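Local coordinates for protein beta-N-acetylhexosaminidase (Mycobacterium smegmatis, PDB 4YYF) that probably releases terminal non-reducing N-acetyl-D-hexosamine residues from N-acetyl-beta-D-hexosaminides by hydrolysis, as a glycoside hydrolase of family 3, at residues A[302-314]-A[329-343]. The protein carries 1 engineered substitution. Sequence-based numbering, arbitrary orientation.
Sequences YGVADAVLRALQA and AVLDRLEQALASGEL
One face of the R333 guanidinium carries the CD2 methyl of L309, lying off-centre over the group with CD2 3.4 Å from CZ of R333, while the edge of the same group, in its plane, is taken by the carboxylate of E342. Two outer helices of the TIM-barrel-type domain of this family 3 hydrolase meet here, 304-314 and 329-340, joined through strand 319-321 and crossing at -47° with axes 8.8 Å apart. R333 shows how a charged group can border an apolar interface: NH1 and NH2 grip E342 end-on, NH2 reaching OE2 on its syn lone pair at 2.8 Å. The second carboxylate oxygen, OE1, receives NH1 and also meets S340 OG on its anti side, which should limit rotation of the carboxylate. S340 OG further accepts from E342 N in an ST turn that spans the helix end, where G341 leaves helical angles with positive phi.

Below these charged groups the packing is aliphatic. With CG anti to the backbone N, chi1 176° carries the branched end of L309 up to the partner helix and divides its branches: CD2 goes to the guanidinium, CD1 presses on A337 CB at 3.5 Å and also touches L334 and L343. A305, the small residue where the backbones come nearest, sets its CB against R333 CB at 3.9 Å. Deeper, V308 crosses V330 at about a right angle, and W321 of strand 319-321 touches both valines; L312 CD1 lies 3.8 Å from L334 CD1. Helix 41-46 flanks L334 through L45.

The side chain of Q313, extended beyond CG, reaches across to the backbone of E342, just beyond the end of helix 329-340, and hydrogen-bonds through NE2 to E342 O at 2.7 Å, with the acceptor in the amide plane but the nitrogen 41° out of the carbonyl plane.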
loop_
_atom_site.group_PDB
_atom_site.type_symbol
_atom_site.label_atom_id
_atom_site.label_comp_id
_atom_site.label_asym_id
_atom_site.label_seq_id
_atom_site.Cartn_x
_atom_site.Cartn_y
_atom_site.Cartn_z
ATOM N N TYR A 302 8.800 -17.102 -4.130
ATOM C CA TYR A 302 7.572 -17.552 -3.475
ATOM C C TYR A 302 6.360 -17.397 -4.383
ATOM O O TYR A 302 6.205 -16.361 -5.037
ATOM C CB TYR A 302 7.331 -16.748 -2.189
ATOM C CG TYR A 302 8.554 -16.635 -1.304
ATOM C CD1 TYR A 302 9.023 -17.727 -0.595
ATOM C CD2 TYR A 302 9.242 -15.436 -1.189
ATOM C CE1 TYR A 302 10.150 -17.627 0.206
ATOM C CE2 TYR A 302 10.370 -15.325 -0.387
ATOM C CZ TYR A 302 10.815 -16.420 0.309
ATOM O OH TYR A 302 11.937 -16.307 1.107
ATOM N N GLY A 303 5.492 -18.412 -4.396
ATOM C CA GLY A 303 4.201 -18.311 -5.066
ATOM C C GLY A 303 3.296 -17.384 -4.284
ATOM O O GLY A 303 3.634 -16.994 -3.158
ATOM N N VAL A 304 2.147 -17.027 -4.848
ATOM C CA VAL A 304 1.289 -16.034 -4.196
ATOM C C VAL A 304 0.840 -16.417 -2.777
ATOM O O VAL A 304 0.984 -15.626 -1.842
ATOM C CB VAL A 304 0.055 -15.689 -5.041
ATOM C CG1 VAL A 304 -0.762 -14.605 -4.327
ATOM C CG2 VAL A 304 0.470 -15.209 -6.409
ATOM N N ALA A 305 0.324 -17.630 -2.609
ATOM C CA ALA A 305 -0.172 -18.040 -1.293
ATOM C C ALA A 305 0.950 -18.045 -0.238
ATOM O O ALA A 305 0.761 -17.575 0.889
ATOM C CB ALA A 305 -0.864 -19.393 -1.376
ATOM N N ASP A 306 2.116 -18.563 -0.607
ATOM C CA ASP A 306 3.255 -18.585 0.302
ATOM C C ASP A 306 3.720 -17.165 0.645
ATOM O O ASP A 306 4.047 -16.878 1.794
ATOM C CB ASP A 306 4.395 -19.419 -0.307
ATOM C CG ASP A 306 5.618 -19.518 0.607
ATOM O OD1 ASP A 306 5.496 -19.328 1.843
ATOM O OD2 ASP A 306 6.713 -19.799 0.077
ATOM N N ALA A 307 3.722 -16.274 -0.348
ATOM C CA ALA A 307 4.156 -14.889 -0.149
ATOM C C ALA A 307 3.211 -14.137 0.776
ATOM O O ALA A 307 3.648 -13.363 1.643
ATOM C CB ALA A 307 4.253 -14.165 -1.484
ATOM N N VAL A 308 1.914 -14.352 0.582
ATOM C CA VAL A 308 0.908 -13.721 1.445
ATOM C C VAL A 308 1.054 -14.212 2.877
ATOM O O VAL A 308 1.063 -13.419 3.825
ATOM C CB VAL A 308 -0.511 -13.983 0.919
ATOM C CG1 VAL A 308 -1.563 -13.583 1.962
ATOM C CG2 VAL A 308 -0.716 -13.223 -0.386
ATOM N N LEU A 309 1.194 -15.523 3.036
ATOM C CA LEU A 309 1.433 -16.102 4.356
ATOM C C LEU A 309 2.670 -15.495 5.035
ATOM O O LEU A 309 2.612 -15.077 6.196
ATOM C CB LEU A 309 1.590 -17.622 4.250
ATOM C CG LEU A 309 1.943 -18.325 5.566
ATOM C CD1 LEU A 309 0.994 -17.884 6.672
ATOM C CD2 LEU A 309 1.932 -19.855 5.434
ATOM N N ARG A 310 3.788 -15.459 4.318
ATOM C CA ARG A 310 5.013 -14.892 4.870
ATOM C C ARG A 310 4.852 -13.421 5.260
ATOM O O ARG A 310 5.370 -12.988 6.292
ATOM C CB ARG A 310 6.175 -15.069 3.888
ATOM C CG ARG A 310 6.727 -16.493 3.853
ATOM C CD ARG A 310 7.560 -16.745 2.615
ATOM N NE ARG A 310 8.117 -18.101 2.627
ATOM C CZ ARG A 310 9.227 -18.444 3.276
ATOM N NH1 ARG A 310 9.905 -17.525 3.953
ATOM N NH2 ARG A 310 9.660 -19.700 3.249
ATOM N N ALA A 311 4.130 -12.657 4.446
ATOM C CA ALA A 311 3.908 -11.249 4.754
ATOM C C ALA A 311 3.114 -11.081 6.046
ATOM O O ALA A 311 3.502 -10.307 6.914
ATOM C CB ALA A 311 3.213 -10.529 3.596
ATOM N N LEU A 312 2.006 -11.805 6.174
ATOM C CA LEU A 312 1.160 -11.700 7.363
ATOM C C LEU A 312 1.868 -12.244 8.592
ATOM O O LEU A 312 1.648 -11.741 9.703
ATOM C CB LEU A 312 -0.187 -12.417 7.155
ATOM C CG LEU A 312 -1.001 -11.894 5.976
ATOM C CD1 LEU A 312 -2.308 -12.695 5.813
ATOM C CD2 LEU A 312 -1.278 -10.392 6.126
ATOM N N GLN A 313 2.714 -13.260 8.406
ATOM C CA GLN A 313 3.550 -13.767 9.502
ATOM C C GLN A 313 4.539 -12.701 9.949
ATOM O O GLN A 313 4.808 -12.546 11.143
ATOM C CB GLN A 313 4.377 -14.984 9.066
ATOM C CG GLN A 313 3.647 -16.294 8.943
ATOM C CD GLN A 313 4.561 -17.387 8.403
ATOM O OE1 GLN A 313 5.394 -17.138 7.524
ATOM N NE2 GLN A 313 4.427 -18.595 8.941
ATOM N N ALA A 314 5.101 -11.986 8.983
ATOM C CA ALA A 314 6.153 -11.018 9.279
ATOM C C ALA A 314 5.584 -9.780 9.974
ATOM O O ALA A 314 6.255 -9.148 10.779
ATOM C CB ALA A 314 6.902 -10.639 8.016
ATOM N N ALA A 329 -7.320 -20.027 -3.246
ATOM C CA ALA A 329 -6.141 -20.809 -2.852
ATOM C C ALA A 329 -5.385 -20.128 -1.714
ATOM O O ALA A 329 -4.840 -20.786 -0.812
ATOM C CB ALA A 329 -5.226 -21.019 -4.037
ATOM N N VAL A 330 -5.334 -18.804 -1.764
ATOM C CA VAL A 330 -4.676 -18.041 -0.712
ATOM C C VAL A 330 -5.416 -18.202 0.616
ATOM O O VAL A 330 -4.812 -18.493 1.643
ATOM C CB VAL A 330 -4.525 -16.548 -1.098
ATOM C CG1 VAL A 330 -4.141 -15.707 0.122
ATOM C CG2 VAL A 330 -3.480 -16.397 -2.198
ATOM N N LEU A 331 -6.730 -18.031 0.586
ATOM C CA LEU A 331 -7.536 -18.197 1.791
ATOM C C LEU A 331 -7.423 -19.615 2.353
ATOM O O LEU A 331 -7.363 -19.806 3.567
ATOM C CB LEU A 331 -8.996 -17.838 1.498
ATOM C CG LEU A 331 -9.225 -16.340 1.255
ATOM C CD1 LEU A 331 -10.658 -16.094 0.788
ATOM C CD2 LEU A 331 -8.927 -15.521 2.515
ATOM N N ASP A 332 -7.396 -20.611 1.470
ATOM C CA ASP A 332 -7.159 -21.993 1.890
ATOM C C ASP A 332 -5.846 -22.135 2.646
ATOM O O ASP A 332 -5.775 -22.800 3.679
ATOM C CB ASP A 332 -7.133 -22.934 0.678
ATOM C CG ASP A 332 -8.511 -23.232 0.142
ATOM O OD1 ASP A 332 -9.500 -22.779 0.751
ATOM O OD2 ASP A 332 -8.606 -23.928 -0.890
ATOM N N ARG A 333 -4.798 -21.517 2.123
ATOM C CA ARG A 333 -3.479 -21.654 2.733
ATOM C C ARG A 333 -3.435 -20.919 4.077
ATOM O O ARG A 333 -2.778 -21.356 5.022
ATOM C CB ARG A 333 -2.399 -21.111 1.782
ATOM C CG ARG A 333 -0.959 -21.204 2.308
ATOM C CD ARG A 333 -0.496 -22.657 2.439
ATOM N NE ARG A 333 0.879 -22.786 2.948
ATOM C CZ ARG A 333 1.195 -22.997 4.225
ATOM N NH1 ARG A 333 0.240 -23.101 5.138
ATOM N NH2 ARG A 333 2.469 -23.106 4.594
ATOM N N LEU A 334 -4.147 -19.799 4.166
ATOM C CA LEU A 334 -4.137 -19.022 5.398
ATOM C C LEU A 334 -4.860 -19.752 6.529
ATOM O O LEU A 334 -4.406 -19.731 7.671
ATOM C CB LEU A 334 -4.724 -17.630 5.172
ATOM C CG LEU A 334 -3.847 -16.731 4.297
ATOM C CD1 LEU A 334 -4.487 -15.354 4.118
ATOM C CD2 LEU A 334 -2.464 -16.599 4.924
ATOM N N GLU A 335 -5.973 -20.403 6.207
ATOM C CA GLU A 335 -6.666 -21.241 7.178
ATOM C C GLU A 335 -5.789 -22.397 7.675
ATOM O O GLU A 335 -5.782 -22.715 8.865
ATOM C CB GLU A 335 -7.979 -21.771 6.592
ATOM C CG GLU A 335 -9.006 -20.695 6.308
ATOM C CD GLU A 335 -10.424 -21.252 6.199
ATOM O OE1 GLU A 335 -10.987 -21.255 5.079
ATOM O OE2 GLU A 335 -10.981 -21.682 7.238
ATOM N N GLN A 336 -5.038 -23.011 6.771
ATOM C CA GLN A 336 -4.122 -24.081 7.162
ATOM C C GLN A 336 -3.015 -23.562 8.083
ATOM O O GLN A 336 -2.609 -24.244 9.028
ATOM C CB GLN A 336 -3.517 -24.750 5.925
ATOM C CG GLN A 336 -4.526 -25.472 5.046
ATOM C CD GLN A 336 -3.969 -25.780 3.664
ATOM O OE1 GLN A 336 -2.757 -25.718 3.444
ATOM N NE2 GLN A 336 -4.857 -26.102 2.722
ATOM N N ALA A 337 -2.531 -22.355 7.808
ATOM C CA ALA A 337 -1.480 -21.768 8.632
ATOM C C ALA A 337 -1.985 -21.493 10.048
ATOM O O ALA A 337 -1.238 -21.640 11.020
ATOM C CB ALA A 337 -0.960 -20.506 8.009
ATOM N N LEU A 338 -3.248 -21.086 10.151
ATOM C CA LEU A 338 -3.887 -20.868 11.441
ATOM C C LEU A 338 -3.896 -22.170 12.209
ATOM O O LEU A 338 -3.518 -22.216 13.384
ATOM C CB LEU A 338 -5.324 -20.361 11.257
ATOM C CG LEU A 338 -5.486 -18.866 11.011
ATOM C CD1 LEU A 338 -6.956 -18.471 10.940
ATOM C CD2 LEU A 338 -4.769 -18.080 12.112
ATOM N N ALA A 339 -4.313 -23.237 11.532
ATOM C CA ALA A 339 -4.401 -24.557 12.151
ATOM C C ALA A 339 -3.024 -25.075 12.546
ATOM O O ALA A 339 -2.870 -25.721 13.575
ATOM C CB ALA A 339 -5.088 -25.537 11.214
ATOM N N SER A 340 -2.010 -24.791 11.734
ATOM C CA SER A 340 -0.678 -25.331 12.017
ATOM C C SER A 340 0.100 -24.437 12.986
ATOM O O SER A 340 1.128 -24.849 13.529
ATOM C CB SER A 340 0.122 -25.483 10.728
ATOM O OG SER A 340 0.471 -24.203 10.229
ATOM N N GLY A 341 -0.385 -23.212 13.184
ATOM C CA GLY A 341 0.290 -22.244 14.033
ATOM C C GLY A 341 1.401 -21.504 13.322
ATOM O O GLY A 341 2.232 -20.842 13.955
ATOM N N GLU A 342 1.421 -21.620 11.998
ATOM C CA GLU A 342 2.348 -20.842 11.196
ATOM C C GLU A 342 1.924 -19.394 11.270
ATOM O O GLU A 342 2.738 -18.483 11.107
ATOM C CB GLU A 342 2.295 -21.293 9.742
ATOM C CG GLU A 342 2.975 -22.605 9.465
ATOM C CD GLU A 342 2.683 -23.067 8.058
ATOM O OE1 GLU A 342 1.576 -23.601 7.827
ATOM O OE2 GLU A 342 3.549 -22.858 7.183
ATOM N N LEU A 343 0.626 -19.195 11.474
ATOM C CA LEU A 343 0.054 -17.855 11.546
ATOM C C LEU A 343 -0.725 -17.756 12.847
ATOM O O LEU A 343 -1.633 -18.542 13.083
ATOM C CB LEU A 343 -0.880 -17.607 10.357
ATOM C CG LEU A 343 -1.561 -16.233 10.310
ATOM C CD1 LEU A 343 -0.507 -15.147 10.292
ATOM C CD2 LEU A 343 -2.474 -16.107 9.098
#